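Local coordinates for protein polyketide cyclase / dehydrase and lipid transport (PDB 3P51) that is of unknown function but probably holds a small hydrophobic molecule within a Bet v 1-like fold, at residues A[6-11]-A[106-111]; A[16-21]-A[95-100]; A[55-60]-A[78-83]; A[86-91]-A[114-119]; A[28-33]-A[130-135]. All blocks are in the same frame, centred on the assembly; numbering follows the deposited sequence.

The chain opens contacts 1, 2, 5 and 3 in turn, closes 3, opens 4, and then closes 2, 1, 4 and 5, so that its beginning and end meet. Contacts 1, 2, 3 and 4 all reach one curved antiparallel sheet. Contacts 1 and 2, with centres 8 Å apart, touch at one end of it, whereas contacts 3 and 4, 13 Å apart, touch at the other; contacts 2 and 4 share strand 88-100, yet their centres are 29 Å apart. Contact 5 fixes the long helix 120-139 to a loop and lies 13 to 16 Å from contacts 1, 2 and 3. Together they close a sheet round a helix, consistent with the helix-grip fold.

Contact 1 of 5, residues A[6-11]-A[106-111]; sequences NSIVVD and TFVEWS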
# COMPACT_ATOMS: atom_id res chain seq x y z
N ASN A 6 -2.61 -16.64 5.75
CA ASN A 6 -3.45 -17.16 6.82
C ASN A 6 -3.87 -16.07 7.79
O ASN A 6 -3.09 -15.15 8.08
CB ASN A 6 -2.72 -18.26 7.57
CG ASN A 6 -2.45 -19.47 6.70
OD1 ASN A 6 -3.30 -20.36 6.57
ND2 ASN A 6 -1.27 -19.50 6.09
N SER A 7 -5.09 -16.18 8.30
CA SER A 7 -5.62 -15.15 9.17
C SER A 7 -6.60 -15.72 10.19
O SER A 7 -7.18 -16.79 9.98
CB SER A 7 -6.28 -14.05 8.33
OG SER A 7 -7.35 -14.56 7.56
N ILE A 8 -6.76 -15.00 11.29
CA ILE A 8 -7.67 -15.39 12.37
C ILE A 8 -8.21 -14.13 13.04
O ILE A 8 -7.63 -13.05 12.91
CB ILE A 8 -6.95 -16.17 13.46
CG1 ILE A 8 -5.81 -15.33 14.03
CG2 ILE A 8 -6.44 -17.51 12.93
CD1 ILE A 8 -5.16 -15.93 15.25
N VAL A 9 -9.31 -14.28 13.77
CA VAL A 9 -9.80 -13.24 14.66
C VAL A 9 -9.52 -13.61 16.12
O VAL A 9 -9.78 -14.73 16.55
CB VAL A 9 -11.30 -13.00 14.47
CG1 VAL A 9 -11.84 -12.05 15.56
CG2 VAL A 9 -11.55 -12.42 13.08
N VAL A 10 -8.95 -12.67 16.86
CA VAL A 10 -8.52 -12.89 18.24
C VAL A 10 -9.39 -12.05 19.18
O VAL A 10 -9.54 -10.84 18.97
CB VAL A 10 -7.04 -12.46 18.40
CG1 VAL A 10 -6.62 -12.49 19.83
CG2 VAL A 10 -6.13 -13.36 17.57
N ASP A 11 -9.97 -12.68 20.21
CA ASP A 11 -10.87 -11.97 21.12
C ASP A 11 -10.12 -11.14 22.17
O ASP A 11 -10.13 -11.46 23.36
CB ASP A 11 -11.87 -12.92 21.80
CG ASP A 11 -13.00 -12.17 22.52
OD1 ASP A 11 -12.82 -10.98 22.85
OD2 ASP A 11 -14.08 -12.77 22.74
N THR A 106 -9.49 -8.30 17.41
CA THR A 106 -8.33 -8.13 16.55
C THR A 106 -8.31 -9.13 15.40
O THR A 106 -8.46 -10.33 15.61
CB THR A 106 -7.01 -8.28 17.34
OG1 THR A 106 -6.96 -7.30 18.37
CG2 THR A 106 -5.82 -8.10 16.43
N PHE A 107 -8.13 -8.61 14.19
CA PHE A 107 -7.88 -9.42 13.00
C PHE A 107 -6.37 -9.54 12.85
O PHE A 107 -5.66 -8.54 12.94
CB PHE A 107 -8.49 -8.72 11.78
CG PHE A 107 -8.17 -9.38 10.46
CD1 PHE A 107 -8.88 -10.50 10.06
CD2 PHE A 107 -7.19 -8.87 9.63
CE1 PHE A 107 -8.60 -11.12 8.84
CE2 PHE A 107 -6.90 -9.48 8.41
CZ PHE A 107 -7.61 -10.61 8.01
N VAL A 108 -5.88 -10.75 12.65
CA VAL A 108 -4.45 -10.98 12.46
C VAL A 108 -4.20 -11.67 11.12
O VAL A 108 -4.75 -12.74 10.87
CB VAL A 108 -3.87 -11.88 13.57
CG1 VAL A 108 -2.35 -11.93 13.46
CG2 VAL A 108 -4.30 -11.38 14.94
N GLU A 109 -3.37 -11.08 10.27
CA GLU A 109 -3.03 -11.74 9.01
C GLU A 109 -1.53 -11.97 8.91
O GLU A 109 -0.72 -11.17 9.37
CB GLU A 109 -3.53 -10.93 7.81
CG GLU A 109 -3.00 -9.51 7.77
CD GLU A 109 -3.53 -8.71 6.59
OE1 GLU A 109 -4.16 -9.31 5.70
OE2 GLU A 109 -3.32 -7.48 6.57
N TRP A 110 -1.16 -13.09 8.30
CA TRP A 110 0.24 -13.43 8.10
C TRP A 110 0.41 -13.91 6.67
O TRP A 110 -0.21 -14.89 6.27
CB TRP A 110 0.66 -14.52 9.09
CG TRP A 110 2.10 -14.45 9.51
CD1 TRP A 110 3.17 -14.06 8.75
CD2 TRP A 110 2.62 -14.77 10.81
NE1 TRP A 110 4.33 -14.13 9.50
CE2 TRP A 110 4.02 -14.56 10.76
CE3 TRP A 110 2.05 -15.22 12.00
CZ2 TRP A 110 4.85 -14.78 11.86
CZ3 TRP A 110 2.87 -15.43 13.10
CH2 TRP A 110 4.26 -15.22 13.02
N SER A 111 1.24 -13.20 5.91
CA SER A 111 1.53 -13.55 4.52
C SER A 111 2.98 -14.01 4.38
O SER A 111 3.87 -13.55 5.09
CB SER A 111 1.33 -12.33 3.61
OG SER A 111 0.14 -11.62 3.91
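The ring of F107 has V9 CG2 at its edge, near the ring plane and 4.5 Å from F107 CD1, while S7 CB comes in obliquely at 3.7 Å from F107 CZ. E109 OE1 also lies in plane at the edge of this ring and takes a hydrogen bond from Y5. The same ring stacks on F107 of the second subunit, whose P99 O bonds to S7 OG, so the face of S7, V9, F107 and E109 looks onto that subunit. On the other face the indole of W110 meets the ring of Y129, and its NE1 bonds to Y74 OH. In this helix-grip fold the first strand, 3-10, pairs with the last, 105-116, segments 6-10 and 106-111 running antiparallel (159°). Six backbone bonds join the pairs N6-W110, I8-V108 and V10-T106, V10 N to T106 O at 2.7 Å being almost straight. Beta-branched residues favour the extended strand, and apolar ones suit a face covered by a helix. With chi1 at 58°, I8 sets CG1 alongside V108, 4.0 Å from V108 CB; V10 CG2 meets V108 CG2 at 3.8 Å. L133 of helix 120-139 covers I8 and V108, and N6 bonds through its amide to R130 and N126.

Contact 2 of 5, residues A[16-21]-A[95-100]; sequences RVWSRI and LHLLPV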
# COMPACT_ATOMS: atom_id res chain seq x y z
N ARG A 16 -3.74 -4.64 22.99
CA ARG A 16 -3.23 -5.75 23.79
C ARG A 16 -2.52 -6.78 22.93
O ARG A 16 -1.44 -7.29 23.29
CB ARG A 16 -4.39 -6.40 24.55
CG ARG A 16 -3.97 -7.39 25.61
CD ARG A 16 -4.91 -7.29 26.79
NE ARG A 16 -4.71 -8.38 27.74
CZ ARG A 16 -5.43 -9.49 27.76
NH1 ARG A 16 -6.40 -9.68 26.87
NH2 ARG A 16 -5.17 -10.43 28.66
N VAL A 17 -3.12 -7.13 21.79
CA VAL A 17 -2.48 -8.09 20.90
C VAL A 17 -1.15 -7.54 20.41
O VAL A 17 -0.15 -8.24 20.41
CB VAL A 17 -3.37 -8.46 19.71
CG1 VAL A 17 -2.67 -9.51 18.87
CG2 VAL A 17 -4.72 -8.99 20.18
N TRP A 18 -1.15 -6.28 19.98
CA TRP A 18 0.09 -5.67 19.50
C TRP A 18 1.15 -5.68 20.60
O TRP A 18 2.30 -6.04 20.37
CB TRP A 18 -0.16 -4.23 19.00
CG TRP A 18 1.06 -3.56 18.40
CD1 TRP A 18 1.64 -2.38 18.81
CD2 TRP A 18 1.85 -4.02 17.29
NE1 TRP A 18 2.73 -2.09 18.02
CE2 TRP A 18 2.88 -3.07 17.08
CE3 TRP A 18 1.79 -5.14 16.45
CZ2 TRP A 18 3.84 -3.21 16.07
CZ3 TRP A 18 2.76 -5.28 15.43
CH2 TRP A 18 3.77 -4.32 15.26
N SER A 19 0.76 -5.29 21.82
CA SER A 19 1.72 -5.23 22.91
C SER A 19 2.43 -6.57 23.09
O SER A 19 3.60 -6.64 23.47
CB SER A 19 1.03 -4.81 24.21
OG SER A 19 1.90 -5.03 25.31
N ARG A 20 1.71 -7.65 22.79
CA ARG A 20 2.23 -8.99 22.97
C ARG A 20 3.19 -9.43 21.85
O ARG A 20 4.18 -10.11 22.11
CB ARG A 20 1.06 -9.98 23.08
CG ARG A 20 1.47 -11.43 23.36
CD ARG A 20 1.99 -11.61 24.78
NE ARG A 20 2.08 -13.02 25.16
CZ ARG A 20 3.22 -13.68 25.37
NH1 ARG A 20 4.38 -13.06 25.24
NH2 ARG A 20 3.19 -14.97 25.71
N ILE A 21 2.90 -9.06 20.60
CA ILE A 21 3.66 -9.58 19.45
C ILE A 21 4.65 -8.59 18.84
O ILE A 21 5.37 -8.93 17.92
CB ILE A 21 2.73 -10.03 18.32
CG1 ILE A 21 1.98 -8.83 17.74
CG2 ILE A 21 1.76 -11.09 18.81
CD1 ILE A 21 1.53 -9.02 16.31
N LEU A 95 3.57 -9.90 8.90
CA LEU A 95 2.60 -10.10 9.98
C LEU A 95 1.95 -8.77 10.38
O LEU A 95 2.64 -7.80 10.69
CB LEU A 95 3.30 -10.69 11.20
CG LEU A 95 2.53 -10.75 12.52
CD1 LEU A 95 1.29 -11.63 12.38
CD2 LEU A 95 3.46 -11.28 13.61
N HIS A 96 0.63 -8.73 10.38
CA HIS A 96 -0.07 -7.45 10.45
C HIS A 96 -1.39 -7.56 11.20
O HIS A 96 -2.12 -8.55 11.05
CB HIS A 96 -0.27 -6.98 9.02
CG HIS A 96 -1.15 -5.78 8.87
ND1 HIS A 96 -0.90 -4.59 9.52
CD2 HIS A 96 -2.24 -5.57 8.10
CE1 HIS A 96 -1.82 -3.70 9.17
NE2 HIS A 96 -2.64 -4.27 8.31
N LEU A 97 -1.69 -6.56 12.03
CA LEU A 97 -2.91 -6.54 12.84
C LEU A 97 -3.86 -5.45 12.37
O LEU A 97 -3.42 -4.40 11.93
CB LEU A 97 -2.59 -6.25 14.30
CG LEU A 97 -1.64 -7.15 15.07
CD1 LEU A 97 -1.61 -6.71 16.53
CD2 LEU A 97 -2.10 -8.57 14.97
N LEU A 98 -5.16 -5.71 12.48
CA LEU A 98 -6.17 -4.67 12.29
C LEU A 98 -7.21 -4.80 13.39
O LEU A 98 -7.49 -5.91 13.85
CB LEU A 98 -6.85 -4.81 10.93
CG LEU A 98 -5.96 -4.48 9.73
CD1 LEU A 98 -6.56 -5.02 8.43
CD2 LEU A 98 -5.72 -2.97 9.64
N PRO A 99 -7.79 -3.67 13.81
CA PRO A 99 -8.86 -3.76 14.80
C PRO A 99 -10.16 -4.18 14.15
O PRO A 99 -10.44 -3.80 13.01
CB PRO A 99 -8.97 -2.33 15.35
CG PRO A 99 -8.50 -1.46 14.25
CD PRO A 99 -7.48 -2.27 13.45
N VAL A 100 -10.94 -4.97 14.88
CA VAL A 100 -12.31 -5.27 14.53
C VAL A 100 -13.13 -4.39 15.47
O VAL A 100 -13.38 -4.74 16.62
CB VAL A 100 -12.64 -6.77 14.80
CG1 VAL A 100 -14.08 -7.06 14.48
CG2 VAL A 100 -11.71 -7.70 13.98
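L97 turns its CG opposite its own carbonyl carbon (chi1 -58°) and keeps the chain extended beyond, which carries CD1 and CD2 across to the helix; I21, with CG1 held between its backbone N and carbonyl carbon (chi1 65°), stretches CD1 back to meet them. These two side chains approach tip to tip, I21 CD1 lying 3.9 Å from L97 CG, and the same methyl is 4.0 Å from L95 CD2. L97 CD1 goes deepest into the helix surface: V17 CG1 is 3.8 Å from it, and W18 CE3 presents the edge of the indole at 3.7 Å from it. Helix segment 16-21 runs nearly antiparallel (163°) to strand segment 95-100, as in the helix-grip fold, where a short helix after the first strand packs against one end of the curved sheet. No hydrogen bond links the two segments, so branched apolar chains, which fill space without needing polar partners, suit these buried places. An alanine in place of L97 is likely to open a gap among V17, W18 and I21 and leave the indole edge without its methyl partner. W18 NE1 bonds to E67, while V108 of strand 105-116 packs on L97.

Contact 3 of 5, residues A[55-60]-A[78-83]; sequences NGEFLD and EGPSPV
L59 N donates to E78 O at 3.0 Å, approaching from above the carbonyl plane, and E78 N returns only a weak bond of 3.3 Å to L59 O. These are the last N-H...O bonds between the two segments, at the end of strands 58-66 and 71-78. E78 O gains a further CA-H...O contact from F58 CA at 3.4 Å. Past it the regular bonding stops but the chains stay close: E57 O makes no bond with E78 O, a fellow acceptor, but receives the CA-H of G79, its CA 3.3 Å away. Glycine suits this place because a CB here would be crowded by V83 O. Proline suits the next because it brings no N-H in need of a partner and offers a compact apolar ring: P80 CD sits over a face of the F58 ring, 3.7 Å from its centroid, in a CH-pi contact. F58 CB points away, but CG set opposite its carbonyl carbon (chi1 -70°) brings the ring back to P80. The extended chain of E57 crosses the proline at about a right angle, with E57 OE2 3.6 Å from P80 CG. P80 O accepts V83 N at 2.8 Å, closing the turn. The E78 carboxylate bonds to S85. E57 and F58 form a classic beta bulge opposite L54 of strand 51-54; Y124 of helix 120-139 packs on F58 and P80, and M76 of strand 71-78 on F58 and V83.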
# COMPACT_ATOMS: atom_id res chain seq x y z
N ASN A 55 14.60 -21.89 16.92
CA ASN A 55 14.74 -23.34 16.94
C ASN A 55 16.09 -23.78 16.40
O ASN A 55 16.25 -24.92 15.96
CB ASN A 55 13.62 -24.03 16.14
CG ASN A 55 12.24 -23.80 16.74
OD1 ASN A 55 12.12 -23.32 17.87
ND2 ASN A 55 11.20 -24.19 16.01
N GLY A 56 17.06 -22.87 16.42
CA GLY A 56 18.40 -23.18 15.93
C GLY A 56 18.49 -23.38 14.43
O GLY A 56 19.48 -23.92 13.94
N GLU A 57 17.47 -22.97 13.68
CA GLU A 57 17.49 -23.27 12.25
C GLU A 57 16.84 -22.24 11.32
O GLU A 57 17.17 -22.19 10.14
CB GLU A 57 16.92 -24.67 11.99
CG GLU A 57 15.48 -24.84 12.45
CD GLU A 57 15.00 -26.28 12.30
OE1 GLU A 57 15.85 -27.17 12.12
OE2 GLU A 57 13.77 -26.51 12.37
N PHE A 58 15.93 -21.43 11.85
CA PHE A 58 15.37 -20.33 11.07
C PHE A 58 16.15 -19.06 11.37
O PHE A 58 16.09 -18.55 12.49
CB PHE A 58 13.92 -20.06 11.45
CG PHE A 58 12.96 -21.13 11.01
CD1 PHE A 58 12.44 -21.12 9.73
CD2 PHE A 58 12.55 -22.12 11.89
CE1 PHE A 58 11.54 -22.09 9.33
CE2 PHE A 58 11.65 -23.09 11.50
CZ PHE A 58 11.14 -23.07 10.22
N LEU A 59 16.87 -18.54 10.38
CA LEU A 59 17.51 -17.24 10.53
C LEU A 59 16.68 -16.14 9.83
O LEU A 59 16.61 -16.11 8.60
CB LEU A 59 18.92 -17.27 9.95
CG LEU A 59 19.75 -15.98 10.05
CD1 LEU A 59 20.00 -15.59 11.51
CD2 LEU A 59 21.07 -16.13 9.28
N ASP A 60 16.08 -15.24 10.62
CA ASP A 60 15.26 -14.12 10.10
C ASP A 60 15.96 -12.77 10.24
O ASP A 60 16.64 -12.52 11.25
CB ASP A 60 13.95 -14.00 10.88
CG ASP A 60 12.98 -15.16 10.65
OD1 ASP A 60 13.09 -15.88 9.64
OD2 ASP A 60 12.06 -15.33 11.50
N GLU A 78 17.72 -18.28 6.35
CA GLU A 78 18.00 -19.70 6.37
C GLU A 78 16.83 -20.41 7.02
O GLU A 78 16.12 -19.83 7.83
CB GLU A 78 19.28 -20.02 7.17
CG GLU A 78 20.51 -19.20 6.80
CD GLU A 78 21.30 -19.76 5.64
OE1 GLU A 78 20.87 -20.77 5.01
OE2 GLU A 78 22.38 -19.18 5.36
N GLY A 79 16.63 -21.68 6.66
CA GLY A 79 15.59 -22.47 7.27
C GLY A 79 15.77 -23.93 6.93
O GLY A 79 16.54 -24.27 6.05
N PRO A 80 15.04 -24.81 7.64
CA PRO A 80 15.11 -26.25 7.36
C PRO A 80 14.39 -26.54 6.04
O PRO A 80 13.53 -25.76 5.64
CB PRO A 80 14.35 -26.87 8.53
CG PRO A 80 13.34 -25.80 8.90
CD PRO A 80 14.03 -24.48 8.65
N SER A 81 14.76 -27.63 5.38
CA SER A 81 14.02 -28.09 4.20
C SER A 81 12.56 -28.25 4.64
O SER A 81 12.30 -28.71 5.76
CB SER A 81 14.63 -29.41 3.68
OG SER A 81 14.17 -29.71 2.36
N PRO A 82 11.61 -27.87 3.78
CA PRO A 82 11.77 -27.44 2.39
C PRO A 82 11.90 -25.92 2.19
O PRO A 82 11.67 -25.44 1.08
CB PRO A 82 10.47 -27.91 1.76
CG PRO A 82 9.46 -27.62 2.84
CD PRO A 82 10.18 -27.90 4.15
N VAL A 83 12.25 -25.17 3.24
CA VAL A 83 12.50 -23.74 3.08
C VAL A 83 13.96 -23.35 3.30
O VAL A 83 14.24 -22.25 3.77
CB VAL A 83 11.59 -22.88 3.99
CG1 VAL A 83 10.14 -22.90 3.49
CG2 VAL A 83 11.69 -23.34 5.43

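Contact 4 of 5, residues A[86-91]-A[114-119]; sequences GEIYNY and WESAST
E115 CB lies over one face of the Y89 ring, 3.4 Å from its centroid, in a CH-pi contact, while the two side chains cross obliquely. The first torsion of Y89 (chi1 61°) sets CG between its backbone N and carbonyl carbon and folds the ring across the neighbouring strand; E115 then bends at chi2, so that its carboxylate leads away and takes a hydrogen bond from a water, which is also held by N90 ND2. The CH-pi contact uses only the methylene, and the carboxylate can still reach water. Beyond, Y91 and W114 lie side by side and point the same way. Their planes are only 14° apart but slid past each other, so the rings barely overlap and touch at Y91 CE1 and W114 CE3. I88 CG2 meets the other end of the indole obliquely, 3.5 Å from W114 CD1. A serine in place of W114 would probably leave the ring of Y91 and the methyl of I88 without their shared apolar partner, opening a gap beneath helix 120-139, whose A121 and V122 cover the indole. The backbone holds Y89 and E115 as a hydrogen-bonded pair, E115 N to Y89 O at 2.9 Å and nearly straight. A second water bridges E87 O and A117 N where the chains part. All this lies at the open end of the long antiparallel hairpin 88-100 and 105-116, part of the Bet v 1-like helix-grip sheet.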
# COMPACT_ATOMS: atom_id res chain seq x y z
N GLY A 86 18.85 -23.32 -0.19
CA GLY A 86 19.19 -24.07 -1.38
C GLY A 86 17.97 -24.35 -2.23
O GLY A 86 18.08 -24.62 -3.41
N GLU A 87 16.78 -24.27 -1.63
CA GLU A 87 15.57 -24.57 -2.39
C GLU A 87 14.63 -23.38 -2.64
O GLU A 87 13.84 -23.41 -3.58
CB GLU A 87 14.83 -25.77 -1.80
CG GLU A 87 14.57 -25.69 -0.32
CD GLU A 87 14.69 -27.04 0.36
OE1 GLU A 87 14.46 -28.08 -0.30
OE2 GLU A 87 15.03 -27.06 1.56
N ILE A 88 14.70 -22.33 -1.82
CA ILE A 88 13.93 -21.12 -2.08
C ILE A 88 14.80 -19.87 -1.98
O ILE A 88 15.91 -19.92 -1.44
CB ILE A 88 12.73 -20.98 -1.12
CG1 ILE A 88 13.21 -20.69 0.31
CG2 ILE A 88 11.87 -22.22 -1.15
CD1 ILE A 88 12.08 -20.25 1.28
N TYR A 89 14.30 -18.75 -2.50
CA TYR A 89 14.96 -17.46 -2.30
C TYR A 89 13.95 -16.32 -2.17
O TYR A 89 12.77 -16.48 -2.52
CB TYR A 89 16.01 -17.17 -3.38
CG TYR A 89 15.51 -17.08 -4.81
CD1 TYR A 89 15.25 -15.84 -5.40
CD2 TYR A 89 15.36 -18.22 -5.58
CE1 TYR A 89 14.82 -15.75 -6.72
CE2 TYR A 89 14.93 -18.15 -6.91
CZ TYR A 89 14.66 -16.91 -7.47
OH TYR A 89 14.23 -16.84 -8.78
N ASN A 90 14.42 -15.19 -1.66
CA ASN A 90 13.57 -14.02 -1.46
C ASN A 90 12.31 -14.32 -0.66
O ASN A 90 11.23 -13.86 -1.02
CB ASN A 90 13.17 -13.41 -2.81
CG ASN A 90 14.36 -12.88 -3.58
OD1 ASN A 90 15.44 -12.69 -3.02
ND2 ASN A 90 14.17 -12.63 -4.88
N TYR A 91 12.45 -15.08 0.42
CA TYR A 91 11.32 -15.30 1.31
C TYR A 91 11.05 -14.04 2.12
O TYR A 91 11.94 -13.52 2.77
CB TYR A 91 11.56 -16.46 2.28
CG TYR A 91 10.29 -16.79 3.03
CD1 TYR A 91 9.51 -17.89 2.67
CD2 TYR A 91 9.83 -15.97 4.06
CE1 TYR A 91 8.34 -18.17 3.33
CE2 TYR A 91 8.65 -16.24 4.73
CZ TYR A 91 7.91 -17.35 4.36
OH TYR A 91 6.74 -17.63 5.01
N TRP A 114 7.74 -16.23 -1.68
CA TRP A 114 9.10 -16.59 -2.02
C TRP A 114 9.19 -17.03 -3.46
O TRP A 114 8.16 -17.17 -4.13
CB TRP A 114 9.61 -17.70 -1.09
CG TRP A 114 8.85 -18.99 -1.17
CD1 TRP A 114 9.19 -20.09 -1.89
CD2 TRP A 114 7.63 -19.31 -0.48
NE1 TRP A 114 8.26 -21.09 -1.70
CE2 TRP A 114 7.30 -20.63 -0.84
CE3 TRP A 114 6.81 -18.62 0.41
CZ2 TRP A 114 6.16 -21.27 -0.34
CZ3 TRP A 114 5.67 -19.26 0.90
CH2 TRP A 114 5.36 -20.57 0.52
N GLU A 115 10.41 -17.22 -3.95
CA GLU A 115 10.66 -17.75 -5.28
C GLU A 115 11.20 -19.16 -5.12
O GLU A 115 11.96 -19.45 -4.19
CB GLU A 115 11.68 -16.89 -6.04
CG GLU A 115 11.30 -15.40 -6.12
CD GLU A 115 10.19 -15.13 -7.14
OE1 GLU A 115 10.01 -15.96 -8.06
OE2 GLU A 115 9.51 -14.09 -7.03
N SER A 116 10.83 -20.02 -6.06
CA SER A 116 11.21 -21.42 -5.97
C SER A 116 10.88 -22.13 -7.27
O SER A 116 9.95 -21.73 -7.98
CB SER A 116 10.46 -22.11 -4.83
OG SER A 116 10.81 -23.48 -4.77
N ALA A 117 11.62 -23.19 -7.56
CA ALA A 117 11.31 -24.03 -8.70
C ALA A 117 10.08 -24.90 -8.42
O ALA A 117 9.51 -25.48 -9.34
CB ALA A 117 12.52 -24.89 -9.09
N SER A 118 9.68 -25.01 -7.15
CA SER A 118 8.53 -25.85 -6.80
C SER A 118 7.59 -25.19 -5.81
O SER A 118 7.88 -24.11 -5.28
CB SER A 118 8.97 -27.21 -6.25
OG SER A 118 9.39 -27.13 -4.90
N THR A 119 6.46 -25.85 -5.55
CA THR A 119 5.51 -25.37 -4.55
C THR A 119 5.58 -26.21 -3.29
O THR A 119 4.70 -26.14 -2.44
CB THR A 119 4.06 -25.41 -5.09
OG1 THR A 119 3.68 -26.77 -5.36
CG2 THR A 119 3.96 -24.59 -6.38
O HOH W 1 13.61 -24.61 -5.98
O HOH W 2 11.34 -12.08 -5.97

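Contact 5 of 5, residues A[28-33]-A[130-135]; sequences SWAPSL and RSLLAD
D135 grips S32 with both carboxylate oxygens: S32 OG donates to D135 OD1 at 2.7 Å, on its syn lone pair, and S32 N to D135 OD2 at 2.9 Å, also from the syn side but 25° out of the carboxylate plane. Serine suits the place because its short hydroxyl adds a second donor beside the backbone N-H. Its chi1 of -65° sets OG beside the backbone N, so both donors meet the same carboxylate. Inward of this clasp the packing is apolar: A30 CB, small enough to come up to the helix, lies 3.6 Å from L132 CD2, and L33 CB is 4.2 Å from that methyl. Separately, W29 turns its indole edge toward L132 O. Toward solvent the fit is looser. There a water lies between S131 and the loop, 2.9 Å from S131 OG, donating to D135 OD2 at 2.6 Å and accepting L33 N at 3.0 Å. D135 OD2 is thus met by two donors, which would be expected to favour its charged form. The loop 28-33 follows helix 14-21, whose I21 packs on W29; on the far side L133 of helix 120-139 meets strands 3-10 and 105-116, so the helix is held between loop and sheet.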
# COMPACT_ATOMS: atom_id res chain seq x y z
N SER A 28 7.84 -15.50 22.55
CA SER A 28 7.33 -16.37 23.62
C SER A 28 5.85 -16.65 23.47
O SER A 28 5.31 -17.52 24.15
CB SER A 28 7.61 -15.77 25.01
OG SER A 28 6.98 -14.50 25.17
N TRP A 29 5.19 -15.92 22.58
CA TRP A 29 3.75 -16.07 22.38
C TRP A 29 3.35 -17.23 21.49
O TRP A 29 2.16 -17.49 21.33
CB TRP A 29 3.14 -14.77 21.85
CG TRP A 29 3.80 -14.17 20.64
CD1 TRP A 29 4.84 -13.27 20.63
CD2 TRP A 29 3.44 -14.37 19.26
NE1 TRP A 29 5.15 -12.92 19.33
CE2 TRP A 29 4.30 -13.58 18.48
CE3 TRP A 29 2.47 -15.15 18.62
CZ2 TRP A 29 4.23 -13.55 17.09
CZ3 TRP A 29 2.40 -15.12 17.24
CH2 TRP A 29 3.27 -14.32 16.49
N ALA A 30 4.32 -17.91 20.89
CA ALA A 30 4.04 -19.08 20.08
C ALA A 30 4.88 -20.28 20.54
O ALA A 30 5.77 -20.74 19.81
CB ALA A 30 4.29 -18.79 18.60
N PRO A 31 4.59 -20.78 21.75
CA PRO A 31 5.43 -21.83 22.36
C PRO A 31 5.30 -23.21 21.71
O PRO A 31 6.18 -24.04 21.91
CB PRO A 31 4.92 -21.88 23.81
CG PRO A 31 3.51 -21.38 23.74
CD PRO A 31 3.48 -20.37 22.62
N SER A 32 4.24 -23.44 20.94
CA SER A 32 4.04 -24.75 20.32
C SER A 32 5.15 -25.05 19.34
O SER A 32 5.81 -26.08 19.43
CB SER A 32 2.69 -24.85 19.62
OG SER A 32 1.62 -24.77 20.54
N LEU A 33 5.37 -24.15 18.39
CA LEU A 33 6.37 -24.39 17.36
C LEU A 33 7.72 -23.74 17.70
O LEU A 33 8.77 -24.31 17.42
CB LEU A 33 5.85 -23.90 16.02
CG LEU A 33 6.64 -24.28 14.77
CD1 LEU A 33 5.70 -24.36 13.58
CD2 LEU A 33 7.73 -23.27 14.50
N ARG A 130 -0.28 -21.54 10.56
CA ARG A 130 -1.52 -21.87 11.25
C ARG A 130 -1.25 -22.20 12.71
O ARG A 130 -2.03 -21.85 13.59
CB ARG A 130 -2.26 -23.00 10.53
CG ARG A 130 -2.91 -22.54 9.24
CD ARG A 130 -3.21 -23.67 8.28
NE ARG A 130 -3.66 -23.14 6.98
CZ ARG A 130 -3.89 -23.90 5.91
NH1 ARG A 130 -3.72 -25.22 5.98
NH2 ARG A 130 -4.30 -23.34 4.78
N SER A 131 -0.12 -22.85 12.97
CA SER A 131 0.27 -23.16 14.34
C SER A 131 0.62 -21.92 15.15
O SER A 131 0.19 -21.77 16.29
CB SER A 131 1.46 -24.14 14.36
OG SER A 131 1.99 -24.23 15.67
N LEU A 132 1.40 -21.02 14.55
CA LEU A 132 1.76 -19.77 15.22
C LEU A 132 0.52 -18.95 15.56
O LEU A 132 0.36 -18.46 16.68
CB LEU A 132 2.72 -18.95 14.36
CG LEU A 132 4.06 -19.60 13.96
CD1 LEU A 132 4.82 -18.71 12.99
CD2 LEU A 132 4.92 -19.89 15.18
N LEU A 133 -0.37 -18.81 14.59
CA LEU A 133 -1.61 -18.06 14.80
C LEU A 133 -2.50 -18.73 15.85
O LEU A 133 -3.12 -18.06 16.67
CB LEU A 133 -2.37 -17.88 13.49
CG LEU A 133 -1.71 -16.96 12.47
CD1 LEU A 133 -2.44 -17.00 11.14
CD2 LEU A 133 -1.64 -15.53 12.99
N ALA A 134 -2.56 -20.06 15.81
CA ALA A 134 -3.36 -20.82 16.78
C ALA A 134 -2.90 -20.59 18.22
O ALA A 134 -3.73 -20.51 19.13
CB ALA A 134 -3.33 -22.30 16.43
N ASP A 135 -1.59 -20.49 18.43
CA ASP A 135 -1.06 -20.11 19.74
C ASP A 135 -1.55 -18.72 20.15
O ASP A 135 -1.96 -18.49 21.29
CB ASP A 135 0.47 -20.12 19.73
CG ASP A 135 1.05 -21.51 19.90
OD1 ASP A 135 0.29 -22.44 20.23
OD2 ASP A 135 2.28 -21.68 19.69
O HOH W 3 3.33 -22.28 17.35